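PDB 3VTX: MamA from Candidatus Magnetobacterium bavaricum, which is an all-helical tetratricopeptide-repeat (TPR) protein, a family whose stacked helix pairs generally serve as scaffolds for protein-protein interactions. Local coordinates for residues E172-A175 / K176-A180; A160-Y163 / F164-L168. All blocks are in the same frame, centred on the assembly; numbering follows the deposited sequence.

Both contacts lie toward the C-terminal end of the chain, on the same side of its centre. Coming from the N terminus, the chain runs through a series of helices to helix 141-153 and then helix 157-169, where contact 2 joins 160-163 to 164-168 within one continuous helix. After a two-residue break the chain enters helix 172-177, where contact 1 joins 172-175 to 176-180 as that helix ends. Each contact closes just a local helical turn; they follow in series, neither nesting nor crossing, with centres about 18 Å apart. Contact 2 also packs on helix 141-153, whereas contact 1 is a surface contact.

Contact 1 of 2, residues E172-A175 / K176-A180; sequences EKKA and KYELA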
loop_
_atom_site.group_PDB
_atom_site.type_symbol
_atom_site.label_atom_id
_atom_site.label_comp_id
_atom_site.label_asym_id
_atom_site.label_seq_id
_atom_site.Cartn_x
_atom_site.Cartn_y
_atom_site.Cartn_z
ATOM N N GLU A 172 20.034 11.037 14.426
ATOM C CA GLU A 172 20.702 11.891 15.337
ATOM C C GLU A 172 22.083 12.341 14.794
ATOM O O GLU A 172 22.434 13.518 14.956
ATOM C CB GLU A 172 20.743 11.362 16.776
ATOM C CG GLU A 172 21.698 10.296 16.989
ATOM C CD GLU A 172 21.754 9.785 18.427
ATOM O OE1 GLU A 172 22.799 9.097 18.664
ATOM O OE2 GLU A 172 20.830 10.055 19.282
ATOM N N LYS A 173 22.808 11.424 14.155
ATOM C CA LYS A 173 24.096 11.841 13.511
ATOM C C LYS A 173 23.903 12.857 12.403
ATOM O O LYS A 173 24.551 13.860 12.399
ATOM C CB LYS A 173 24.885 10.621 12.994
ATOM C CG LYS A 173 26.330 10.910 12.483
ATOM C CD LYS A 173 27.131 9.568 12.300
ATOM C CE LYS A 173 28.647 9.775 12.112
ATOM N NZ LYS A 173 29.292 8.550 11.543
ATOM N N LYS A 174 23.002 12.604 11.479
ATOM C CA LYS A 174 22.698 13.491 10.392
ATOM C C LYS A 174 22.257 14.838 10.946
ATOM O O LYS A 174 22.638 15.855 10.429
ATOM C CB LYS A 174 21.504 12.915 9.616
ATOM C CG LYS A 174 21.086 13.650 8.370
ATOM C CD LYS A 174 20.174 12.759 7.497
ATOM C CE LYS A 174 19.297 13.546 6.501
ATOM N NZ LYS A 174 18.650 12.624 5.497
ATOM N N ALA A 175 21.411 14.807 11.998
ATOM C CA ALA A 175 20.854 16.101 12.487
ATOM C C ALA A 175 21.976 17.027 12.974
ATOM O O ALA A 175 21.851 18.274 12.838
ATOM C CB ALA A 175 19.781 15.837 13.594
ATOM N N LYS A 176 23.040 16.476 13.551
ATOM C CA LYS A 176 24.158 17.250 14.059
ATOM C C LYS A 176 25.202 17.532 13.051
ATOM O O LYS A 176 25.745 18.663 13.060
ATOM C CB LYS A 176 24.823 16.566 15.221
ATOM C CG LYS A 176 26.031 17.297 15.851
ATOM C CD LYS A 176 26.271 16.813 17.256
ATOM C CE LYS A 176 27.220 17.663 18.038
ATOM N NZ LYS A 176 27.489 17.034 19.404
ATOM N N TYR A 177 25.540 16.514 12.250
ATOM C CA TYR A 177 26.741 16.587 11.426
ATOM C C TYR A 177 26.515 16.909 9.937
ATOM O O TYR A 177 27.530 17.058 9.208
ATOM C CB TYR A 177 27.581 15.336 11.588
ATOM C CG TYR A 177 28.159 15.256 12.972
ATOM C CD1 TYR A 177 29.265 16.012 13.357
ATOM C CD2 TYR A 177 27.645 14.357 13.915
ATOM C CE1 TYR A 177 29.796 15.902 14.650
ATOM C CE2 TYR A 177 28.152 14.284 15.184
ATOM C CZ TYR A 177 29.243 15.061 15.545
ATOM O OH TYR A 177 29.749 14.948 16.846
ATOM N N GLU A 178 25.275 17.142 9.545
ATOM C CA GLU A 178 24.959 17.609 8.199
ATOM C C GLU A 178 24.245 18.938 8.178
ATOM O O GLU A 178 23.666 19.319 9.195
ATOM C CB GLU A 178 24.072 16.570 7.477
ATOM C CG GLU A 178 24.909 15.279 7.319
ATOM C CD GLU A 178 24.310 14.141 6.499
ATOM O OE1 GLU A 178 23.306 14.295 5.762
ATOM O OE2 GLU A 178 24.885 13.054 6.644
ATOM N N LEU A 179 24.255 19.627 7.015
ATOM C CA LEU A 179 23.614 20.974 6.885
ATOM C C LEU A 179 22.222 21.074 6.324
ATOM O O LEU A 179 21.474 21.955 6.693
ATOM C CB LEU A 179 24.551 21.885 6.103
ATOM C CG LEU A 179 25.946 22.127 6.680
ATOM C CD1 LEU A 179 26.833 22.833 5.667
ATOM C CD2 LEU A 179 25.760 22.933 7.983
ATOM N N ALA A 180 21.852 20.184 5.419
ATOM C CA ALA A 180 20.496 20.321 4.827
ATOM C C ALA A 180 19.477 19.299 5.405
ATOM O O ALA A 180 19.229 18.246 4.844
ATOM C CB ALA A 180 20.532 20.266 3.235
#
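Lys176 opens the second half of this short helix with a divided backbone bond: its N makes weak hydrogen bonds to Glu172 O and to Lys173 O, the latter bent to 128° at the hydrogen. Its side chain, extended with CG anti to the backbone N (chi1 -180°), passes over one face of the neighbouring Tyr177 ring, where Lys176 CG sits 3.7 Å above the plane at the ring centre. Tyr177 N gives the firmer bond, 2.8 Å to Lys173 O. The same oxygen lies at the edge of the Tyr177 ring, near its plane and 3.5 Å from Tyr177 CD2, while the Lys173 chain slants past the Tyr177 side chain, its CG 4.0 Å from Tyr177 CD2. Helix 172-177 is the last, short helix of this TPR protein, following helix 157-169, and here it comes to its C-terminal end. Glu178, the first residue with non-helical backbone angles, still closes an i to i+4 bond, its N 3.1 Å from Lys174 O. Its side chain turns back across Lys174: with CG beside its own backbone N (chi1 -64°), Glu178 OE1 comes to rest 3.5 Å from Lys174 CG. The opposite charges do not touch, since Lys174 NZ remains 5.0 Å from Glu178 OE1, so any attraction between them is probably modest.

Contact 2 of 2, residues A160-Y163 / F164-L168; sequences AVKY and FKKAL
Tyr163 and Lys166, one turn apart on helix 157-169, lie side by side and point the same way. The outer methylenes of Lys166, CD and CE, lie over one face of the Tyr163 ring: Lys166 CE makes a CH-pi contact 4.0 Å from the Tyr163 ring centroid, displaced toward the rim, and Lys166 CD sits 3.8 Å from Tyr163 CD2. A bend at the last torsion (chi4 -86°) turns the ammonium off the extended line of the chain, and Lys166 NZ is far enough from the ring that a cation-pi attraction is weak at most. Other apolar touches come from Ala160 CB, 4.0 Å from Phe164 CE2, and from Val161 CG1, which meets Lys165 CE at 3.7 Å where the two side chains slant across each other. Four successive i to i+4 backbone bonds underlie this packing, from Phe164 N to Ala160 O through to Ala167 N and Tyr163 O. Helix 157-169 lies within a tetratricopeptide-repeat region and packs on helix 141-153 in the helix-on-helix manner of this fold: Ala160, Tyr163, Lys166 and Ala167 all touch it. Among the charged groups, Lys162 CE comes within 3.6 Å of Lys166 CE, yet Lys162 NZ stands 5.1 Å from Lys166 NZ. Lys162 NZ also forms a salt bridge with Glu159, which probably offsets some of the like-charge repulsion; with the ammonium groups apart, the two chains meet through their methylene groups.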
loop_
_atom_site.group_PDB
_atom_site.type_symbol
_atom_site.label_atom_id
_atom_site.label_comp_id
_atom_site.label_asym_id
_atom_site.label_seq_id
_atom_site.Cartn_x
_atom_site.Cartn_y
_atom_site.Cartn_z
ATOM N N ALA A 160 6.600 2.658 24.654
ATOM C CA ALA A 160 6.271 3.620 23.615
ATOM C C ALA A 160 7.401 4.599 23.458
ATOM O O ALA A 160 7.890 4.777 22.371
ATOM C CB ALA A 160 4.907 4.369 23.880
ATOM N N VAL A 161 7.855 5.185 24.568
ATOM C CA VAL A 161 8.852 6.227 24.496
ATOM C C VAL A 161 10.209 5.640 24.087
ATOM O O VAL A 161 10.931 6.274 23.326
ATOM C CB VAL A 161 8.958 6.975 25.850
ATOM C CG1 VAL A 161 10.225 7.796 25.891
ATOM C CG2 VAL A 161 7.699 7.825 26.085
ATOM N N LYS A 162 10.446 4.389 24.381
ATOM C CA LYS A 162 11.643 3.701 23.916
ATOM C C LYS A 162 11.692 3.695 22.373
ATOM O O LYS A 162 12.746 4.000 21.741
ATOM C CB LYS A 162 11.694 2.219 24.410
ATOM C CG LYS A 162 12.726 1.382 23.731
ATOM C CD LYS A 162 12.934 -0.002 24.485
ATOM C CE LYS A 162 13.235 -1.159 23.492
ATOM N NZ LYS A 162 12.782 -2.559 24.035
ATOM N N TYR A 163 10.540 3.443 21.729
ATOM C CA TYR A 163 10.504 3.396 20.243
ATOM C C TYR A 163 10.468 4.760 19.603
ATOM O O TYR A 163 11.101 4.923 18.559
ATOM C CB TYR A 163 9.333 2.551 19.791
ATOM C CG TYR A 163 9.756 1.068 19.794
ATOM C CD1 TYR A 163 9.570 0.293 20.906
ATOM C CD2 TYR A 163 10.279 0.491 18.646
ATOM C CE1 TYR A 163 9.979 -1.034 20.925
ATOM C CE2 TYR A 163 10.682 -0.861 18.651
ATOM C CZ TYR A 163 10.506 -1.587 19.800
ATOM O OH TYR A 163 10.890 -2.926 19.911
ATOM N N PHE A 164 9.764 5.713 20.225
ATOM C CA PHE A 164 9.876 7.100 19.775
ATOM C C PHE A 164 11.310 7.609 19.777
ATOM O O PHE A 164 11.796 8.249 18.848
ATOM C CB PHE A 164 8.986 8.023 20.553
ATOM C CG PHE A 164 7.480 7.707 20.374
ATOM C CD1 PHE A 164 6.948 7.630 19.141
ATOM C CD2 PHE A 164 6.670 7.611 21.464
ATOM C CE1 PHE A 164 5.574 7.392 18.944
ATOM C CE2 PHE A 164 5.302 7.385 21.273
ATOM C CZ PHE A 164 4.795 7.263 20.011
ATOM N N LYS A 165 12.044 7.242 20.852
ATOM C CA LYS A 165 13.440 7.586 20.951
ATOM C C LYS A 165 14.267 6.828 19.925
ATOM O O LYS A 165 15.235 7.417 19.353
ATOM C CB LYS A 165 13.907 7.257 22.348
ATOM C CG LYS A 165 13.617 8.352 23.358
ATOM C CD LYS A 165 14.105 7.977 24.750
ATOM C CE LYS A 165 13.726 9.015 25.743
ATOM N NZ LYS A 165 14.719 9.204 26.998
ATOM N N LYS A 166 13.958 5.593 19.611
ATOM C CA LYS A 166 14.678 4.851 18.576
ATOM C C LYS A 166 14.544 5.551 17.254
ATOM O O LYS A 166 15.521 5.657 16.484
ATOM C CB LYS A 166 14.300 3.397 18.349
ATOM C CG LYS A 166 14.636 2.444 19.452
ATOM C CD LYS A 166 14.051 1.007 19.061
ATOM C CE LYS A 166 14.112 -0.027 20.145
ATOM N NZ LYS A 166 15.458 -0.654 20.069
ATOM N N ALA A 167 13.335 6.031 16.942
ATOM C CA ALA A 167 13.130 6.770 15.720
ATOM C C ALA A 167 14.042 7.994 15.652
ATOM O O ALA A 167 14.569 8.301 14.630
ATOM C CB ALA A 167 11.607 7.231 15.586
ATOM N N LEU A 168 14.150 8.726 16.730
ATOM C CA LEU A 168 14.988 9.914 16.746
ATOM C C LEU A 168 16.455 9.492 16.559
ATOM O O LEU A 168 17.231 10.153 15.887
ATOM C CB LEU A 168 14.845 10.640 18.026
ATOM C CG LEU A 168 13.639 11.565 18.125
ATOM C CD1 LEU A 168 13.254 11.842 19.637
ATOM C CD2 LEU A 168 13.959 12.918 17.430
#